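Local coordinates for protein uracil-DNA glycosylase (Sulfolobus tokodaii str. 7, PDB 4ZBY) that belongs to the uracil-DNA glycosylase superfamily, carries an iron-sulfur cluster and holds uracil in a separate pocket, at residues A[110-122]-A[150-164]. Residues are numbered along the deposited sequence; the frame is centred on the assembly and turned at random.
Sequences IDIIMPKIIVTLG and WKYKEKEIIVFPTYH. With URA (uracil), chain C.
Ile-118 CD1 meets both Ile-157 CG2 and the edge of the Trp-150 ring at CZ3, each at 3.8 Å. Tyr-152, in the conformer described, one of two, reaches the end of helix 96-113 through its hydroxyl: OH donates to the syn lone pair of Asp-111 OD1 at 2.9 Å. In this conformer Trp-150 CZ2 lies over the centre of one face of the tyrosine ring and Lys-153 CG over the opposite one. Met-114, bent at chi2 and chi3, brings SD obliquely to the CD2 side of the same ring, 4.1 Å from Tyr-152 CD2, a Met-aromatic contact that likewise depends on this conformer. Strands 117-121 and 155-162 run parallel, 21° between their directions, as neighbours in the central sheet of this alpha/beta glycosylase fold. Six backbone bonds join the segments, from Ile-158 N to Lys-116 O through Gly-122 N to Thr-162 O. Thr-120 OG1 packs 3.3 Å from Pro-161 CA and bonds Thr-126 of the next helix. Past the strand end, His-164 swings CG opposite its backbone N (chi1 -170°), and NE2 donates to uracil O2 (2.8 Å, 161°); ND1 is hydrogen-bonded to Ala-166 N.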
loop_
_atom_site.group_PDB
_atom_site.type_symbol
_atom_site.label_atom_id
_atom_site.label_comp_id
_atom_site.label_asym_id
_atom_site.label_seq_id
_atom_site.Cartn_x
_atom_site.Cartn_y
_atom_site.Cartn_z
ATOM N N ILE A 110 -8.405 2.576 5.644
ATOM C CA ILE A 110 -9.343 2.064 4.647
ATOM C C ILE A 110 -10.786 2.421 5.015
ATOM O O ILE A 110 -11.561 2.829 4.144
ATOM C CB ILE A 110 -9.201 0.541 4.478
ATOM C CG1 ILE A 110 -7.822 0.194 3.946
ATOM C CG2 ILE A 110 -10.299 -0.014 3.549
ATOM C CD1 ILE A 110 -7.534 -1.296 3.995
ATOM N N ASP A 111 -11.137 2.295 6.296
ATOM C CA ASP A 111 -12.496 2.594 6.763
ATOM C C ASP A 111 -12.920 4.003 6.431
ATOM O O ASP A 111 -14.104 4.267 6.146
ATOM C CB ASP A 111 -12.596 2.398 8.281
ATOM C CG ASP A 111 -12.770 0.964 8.659
ATOM O OD1 ASP A 111 -12.875 0.149 7.728
ATOM O OD2 ASP A 111 -12.821 0.649 9.876
ATOM N N ILE A 112 -11.953 4.915 6.474
ATOM C CA ILE A 112 -12.227 6.317 6.254
ATOM C C ILE A 112 -12.202 6.641 4.767
ATOM O O ILE A 112 -13.121 7.284 4.258
ATOM C CB ILE A 112 -11.218 7.209 6.994
ATOM C CG1 ILE A 112 -11.519 7.231 8.501
ATOM C CG2 ILE A 112 -11.217 8.621 6.426
ATOM C CD1 ILE A 112 -10.297 7.561 9.343
ATOM N N ILE A 113 -11.158 6.204 4.075
ATOM C CA ILE A 113 -11.027 6.532 2.665
ATOM C C ILE A 113 -12.058 5.828 1.769
ATOM O O ILE A 113 -12.616 6.454 0.863
ATOM C CB ILE A 113 -9.599 6.219 2.195
ATOM C CG1 ILE A 113 -8.612 7.128 2.940
ATOM C CG2 ILE A 113 -9.464 6.479 0.712
ATOM C CD1 ILE A 113 -7.173 6.666 2.850
ATOM N N MET A 114 -12.310 4.543 2.026
ATOM C CA MET A 114 -13.186 3.723 1.182
ATOM C C MET A 114 -12.885 3.889 -0.297
ATOM O O MET A 114 -13.780 4.224 -1.093
ATOM C CB MET A 114 -14.671 4.033 1.464
ATOM C CG MET A 114 -15.084 3.626 2.869
ATOM S SD MET A 114 -14.903 1.846 3.136
ATOM C CE MET A 114 -16.159 1.261 1.980
ATOM N N PRO A 115 -11.637 3.615 -0.687
ATOM C CA PRO A 115 -11.252 3.791 -2.092
ATOM C C PRO A 115 -11.985 2.839 -3.044
ATOM O O PRO A 115 -12.457 1.741 -2.653
ATOM C CB PRO A 115 -9.760 3.495 -2.066
ATOM C CG PRO A 115 -9.645 2.422 -0.976
ATOM C CD PRO A 115 -10.615 2.880 0.081
ATOM N N LYS A 116 -12.101 3.262 -4.299
ATOM C CA LYS A 116 -12.621 2.388 -5.347
ATOM C C LYS A 116 -11.707 1.169 -5.544
ATOM O O LYS A 116 -12.173 0.054 -5.807
ATOM C CB LYS A 116 -12.734 3.166 -6.673
ATOM C CG LYS A 116 -13.285 2.332 -7.836
ATOM C CD LYS A 116 -13.395 3.197 -9.112
ATOM C CE LYS A 116 -14.144 2.465 -10.226
ATOM N NZ LYS A 116 -14.266 3.293 -11.464
ATOM N N ILE A 117 -10.410 1.426 -5.490
ATOM C CA ILE A 117 -9.395 0.413 -5.767
ATOM C C ILE A 117 -8.329 0.446 -4.691
ATOM O O ILE A 117 -7.853 1.538 -4.320
ATOM C CB ILE A 117 -8.728 0.659 -7.136
ATOM C CG1 ILE A 117 -9.742 0.572 -8.267
ATOM C CG2 ILE A 117 -7.537 -0.304 -7.387
ATOM C CD1 ILE A 117 -9.280 1.223 -9.538
ATOM N N ILE A 118 -7.951 -0.735 -4.192
ATOM C CA ILE A 118 -6.727 -0.857 -3.415
ATOM C C ILE A 118 -5.714 -1.639 -4.227
ATOM O O ILE A 118 -5.971 -2.777 -4.609
ATOM C CB ILE A 118 -6.944 -1.565 -2.074
ATOM C CG1 ILE A 118 -7.852 -0.727 -1.169
ATOM C CG2 ILE A 118 -5.600 -1.786 -1.384
ATOM C CD1 ILE A 118 -8.362 -1.486 0.057
ATOM N N VAL A 119 -4.571 -1.019 -4.505
ATOM C CA VAL A 119 -3.477 -1.728 -5.171
ATOM C C VAL A 119 -2.530 -2.250 -4.097
ATOM O O VAL A 119 -1.950 -1.451 -3.356
ATOM C CB VAL A 119 -2.722 -0.790 -6.133
ATOM C CG1 VAL A 119 -1.591 -1.513 -6.827
ATOM C CG2 VAL A 119 -3.700 -0.197 -7.147
ATOM N N THR A 120 -2.421 -3.575 -3.983
ATOM C CA THR A 120 -1.565 -4.154 -2.945
ATOM C C THR A 120 -0.250 -4.508 -3.609
ATOM O O THR A 120 -0.140 -5.445 -4.412
ATOM C CB THR A 120 -2.187 -5.380 -2.220
ATOM O OG1 THR A 120 -2.603 -6.355 -3.168
ATOM C CG2 THR A 120 -3.424 -4.979 -1.415
ATOM N N LEU A 121 0.755 -3.723 -3.252
ATOM C CA LEU A 121 2.082 -3.821 -3.836
ATOM C C LEU A 121 2.899 -4.840 -3.062
ATOM O O LEU A 121 3.425 -4.534 -1.983
ATOM C CB LEU A 121 2.787 -2.445 -3.802
ATOM C CG LEU A 121 2.082 -1.270 -4.499
ATOM C CD1 LEU A 121 2.729 0.057 -4.046
ATOM C CD2 LEU A 121 2.160 -1.446 -6.022
ATOM N N GLY A 122 2.990 -6.050 -3.606
ATOM C CA GLY A 122 3.857 -7.075 -3.031
ATOM C C GLY A 122 3.114 -8.063 -2.147
ATOM O O GLY A 122 1.916 -7.895 -1.871
ATOM N N TRP A 150 -13.946 -6.914 -3.167
ATOM C CA TRP A 150 -14.095 -6.946 -1.727
ATOM C C TRP A 150 -15.388 -6.230 -1.358
ATOM O O TRP A 150 -15.469 -5.009 -1.432
ATOM C CB TRP A 150 -12.891 -6.292 -1.069
ATOM C CG TRP A 150 -12.831 -6.327 0.438
ATOM C CD1 TRP A 150 -13.625 -7.039 1.297
ATOM C CD2 TRP A 150 -11.920 -5.585 1.255
ATOM N NE1 TRP A 150 -13.254 -6.782 2.603
ATOM C CE2 TRP A 150 -12.208 -5.898 2.600
ATOM C CE3 TRP A 150 -10.877 -4.702 0.977
ATOM C CZ2 TRP A 150 -11.482 -5.354 3.663
ATOM C CZ3 TRP A 150 -10.168 -4.147 2.033
ATOM C CH2 TRP A 150 -10.480 -4.468 3.360
ATOM N N LYS A 151 -16.412 -6.986 -0.989
ATOM C CA LYS A 151 -17.613 -6.348 -0.470
ATOM C C LYS A 151 -17.298 -5.826 0.922
ATOM O O LYS A 151 -16.974 -6.593 1.832
ATOM C CB LYS A 151 -18.799 -7.313 -0.464
ATOM C CG LYS A 151 -19.457 -7.414 -1.805
ATOM C CD LYS A 151 -20.507 -6.324 -1.961
ATOM C CE LYS A 151 -21.395 -6.598 -3.169
ATOM N NZ LYS A 151 -22.637 -5.767 -3.172
ATOM N N TYR A 152 -17.344 -4.510 1.087
ATOM C CA TYR A 152 -16.946 -3.916 2.354
ATOM C C TYR A 152 -17.862 -2.768 2.728
ATOM O O TYR A 152 -17.951 -1.784 1.999
ATOM C CB TYR A 152 -15.498 -3.420 2.305
ATOM C CG TYR A 152 -14.928 -3.197 3.685
ATOM C CD1 TYR A 152 -15.131 -4.137 4.689
ATOM C CD2 TYR A 152 -14.203 -2.054 3.993
ATOM C CE1 TYR A 152 -14.624 -3.950 5.950
ATOM C CE2 TYR A 152 -13.701 -1.853 5.263
ATOM C CZ TYR A 152 -13.918 -2.815 6.240
ATOM O OH TYR A 152 -13.422 -2.648 7.506
ATOM N N LYS A 153 -18.510 -2.901 3.881
ATOM C CA LYS A 153 -19.522 -1.946 4.356
ATOM C C LYS A 153 -20.553 -1.761 3.260
ATOM O O LYS A 153 -21.055 -2.745 2.704
ATOM C CB LYS A 153 -18.882 -0.603 4.764
ATOM C CG LYS A 153 -17.827 -0.749 5.854
ATOM C CD LYS A 153 -17.278 0.592 6.335
ATOM C CE LYS A 153 -16.235 0.393 7.428
ATOM N NZ LYS A 153 -16.768 -0.422 8.558
ATOM N N GLU A 154 -20.825 -0.510 2.893
ATOM C CA GLU A 154 -21.898 -0.223 1.940
ATOM C C GLU A 154 -21.437 -0.352 0.489
ATOM O O GLU A 154 -22.246 -0.298 -0.432
ATOM C CB GLU A 154 -22.469 1.182 2.186
ATOM C CG GLU A 154 -21.596 2.332 1.676
ATOM C CD GLU A 154 -20.484 2.741 2.640
ATOM O OE1 GLU A 154 -20.432 2.222 3.777
ATOM O OE2 GLU A 154 -19.658 3.596 2.256
ATOM N N LYS A 155 -20.137 -0.538 0.293
ATOM C CA LYS A 155 -19.551 -0.499 -1.038
ATOM C C LYS A 155 -18.887 -1.802 -1.454
ATOM O O LYS A 155 -18.923 -2.801 -0.738
ATOM C CB LYS A 155 -18.508 0.625 -1.119
ATOM C CG LYS A 155 -19.072 2.032 -1.007
ATOM C CD LYS A 155 -17.968 3.066 -0.742
ATOM C CE LYS A 155 -18.536 4.482 -0.705
ATOM N NZ LYS A 155 -17.684 5.449 0.055
ATOM N N GLU A 156 -18.303 -1.772 -2.643
ATOM C CA GLU A 156 -17.369 -2.778 -3.104
ATOM C C GLU A 156 -16.032 -2.088 -3.247
ATOM O O GLU A 156 -15.979 -0.920 -3.651
ATOM C CB GLU A 156 -17.770 -3.371 -4.450
ATOM C CG GLU A 156 -19.022 -4.222 -4.456
ATOM C CD GLU A 156 -19.279 -4.842 -5.820
ATOM O OE1 GLU A 156 -18.730 -4.322 -6.817
ATOM O OE2 GLU A 156 -20.017 -5.847 -5.897
ATOM N N ILE A 157 -14.958 -2.795 -2.926
ATOM C CA ILE A 157 -13.616 -2.296 -3.186
ATOM C C ILE A 157 -12.952 -3.275 -4.126
ATOM O O ILE A 157 -13.054 -4.492 -3.933
ATOM C CB ILE A 157 -12.785 -2.158 -1.894
ATOM C CG1 ILE A 157 -13.386 -1.051 -1.016
ATOM C CG2 ILE A 157 -11.320 -1.820 -2.229
ATOM C CD1 ILE A 157 -12.816 -0.998 0.378
ATOM N N ILE A 158 -12.315 -2.759 -5.167
ATOM C CA ILE A 158 -11.587 -3.619 -6.097
ATOM C C ILE A 158 -10.161 -3.749 -5.612
ATOM O O ILE A 158 -9.449 -2.746 -5.508
ATOM C CB ILE A 158 -11.576 -3.036 -7.498
ATOM C CG1 ILE A 158 -13.005 -2.922 -8.038
ATOM C CG2 ILE A 158 -10.736 -3.878 -8.391
ATOM C CD1 ILE A 158 -13.102 -2.054 -9.286
ATOM N N VAL A 159 -9.740 -4.967 -5.305
ATOM C CA VAL A 159 -8.378 -5.183 -4.838
ATOM C C VAL A 159 -7.543 -5.727 -5.985
ATOM O O VAL A 159 -7.915 -6.702 -6.638
ATOM C CB VAL A 159 -8.317 -6.156 -3.632
ATOM C CG1 VAL A 159 -6.850 -6.485 -3.269
ATOM C CG2 VAL A 159 -9.044 -5.564 -2.435
ATOM N N PHE A 160 -6.416 -5.084 -6.239
ATOM C CA PHE A 160 -5.574 -5.476 -7.354
ATOM C C PHE A 160 -4.137 -5.683 -6.908
ATOM O O PHE A 160 -3.409 -4.719 -6.691
ATOM C CB PHE A 160 -5.633 -4.410 -8.462
ATOM C CG PHE A 160 -5.198 -4.909 -9.788
ATOM C CD1 PHE A 160 -6.126 -5.118 -10.793
ATOM C CD2 PHE A 160 -3.858 -5.214 -10.039
ATOM C CE1 PHE A 160 -5.726 -5.627 -12.031
ATOM C CE2 PHE A 160 -3.452 -5.720 -11.281
ATOM C CZ PHE A 160 -4.382 -5.902 -12.272
ATOM N N PRO A 161 -3.720 -6.952 -6.768
ATOM C CA PRO A 161 -2.356 -7.185 -6.315
ATOM C C PRO A 161 -1.347 -7.049 -7.448
ATOM O O PRO A 161 -1.638 -7.480 -8.548
ATOM C CB PRO A 161 -2.389 -8.643 -5.812
ATOM C CG PRO A 161 -3.849 -8.996 -5.711
ATOM C CD PRO A 161 -4.529 -8.184 -6.772
ATOM N N THR A 162 -0.188 -6.471 -7.172
ATOM C CA THR A 162 0.922 -6.449 -8.121
ATOM C C THR A 162 2.234 -6.833 -7.437
ATOM O O THR A 162 2.292 -6.989 -6.217
ATOM C CB THR A 162 1.108 -5.063 -8.747
ATOM O OG1 THR A 162 1.763 -4.197 -7.805
ATOM C CG2 THR A 162 -0.243 -4.442 -9.136
ATOM N N TYR A 163 3.296 -6.980 -8.224
ATOM C CA TYR A 163 4.616 -7.155 -7.641
ATOM C C TYR A 163 4.994 -5.848 -6.983
ATOM O O TYR A 163 4.441 -4.803 -7.298
ATOM C CB TYR A 163 5.644 -7.554 -8.697
ATOM C CG TYR A 163 5.495 -8.966 -9.216
ATOM C CD1 TYR A 163 5.221 -10.025 -8.350
ATOM C CD2 TYR A 163 5.647 -9.246 -10.565
ATOM C CE1 TYR A 163 5.088 -11.319 -8.822
ATOM C CE2 TYR A 163 5.526 -10.543 -11.045
ATOM C CZ TYR A 163 5.241 -11.572 -10.172
ATOM O OH TYR A 163 5.108 -12.861 -10.644
ATOM N N HIS A 164 5.912 -5.903 -6.036
ATOM C CA HIS A 164 6.363 -4.697 -5.395
ATOM C C HIS A 164 7.283 -3.952 -6.350
ATOM O O HIS A 164 8.049 -4.573 -7.076
ATOM C CB HIS A 164 7.089 -5.063 -4.108
ATOM C CG HIS A 164 7.394 -3.897 -3.243
ATOM N ND1 HIS A 164 8.432 -3.028 -3.507
ATOM C CD2 HIS A 164 6.812 -3.463 -2.100
ATOM C CE1 HIS A 164 8.475 -2.103 -2.563
ATOM N NE2 HIS A 164 7.503 -2.347 -1.698
HETATM N N1 URA C . 8.819 -0.261 0.304
HETATM C C2 URA C . 7.545 -0.309 0.752
HETATM O O2 URA C . 6.934 -1.350 0.908
HETATM N N3 URA C . 7.036 0.843 1.207
HETATM C C4 URA C . 7.667 2.035 1.254
HETATM O O4 URA C . 7.055 3.021 1.626
HETATM C C5 URA C . 8.990 2.050 0.768
HETATM C C6 URA C . 9.542 0.908 0.293
HETATM O O HOH W 1 -11.900 -2.051 10.381
HETATM O O HOH W 2 -15.346 1.799 -2.597
HETATM O O HOH W 3 -14.910 -0.265 -6.371
#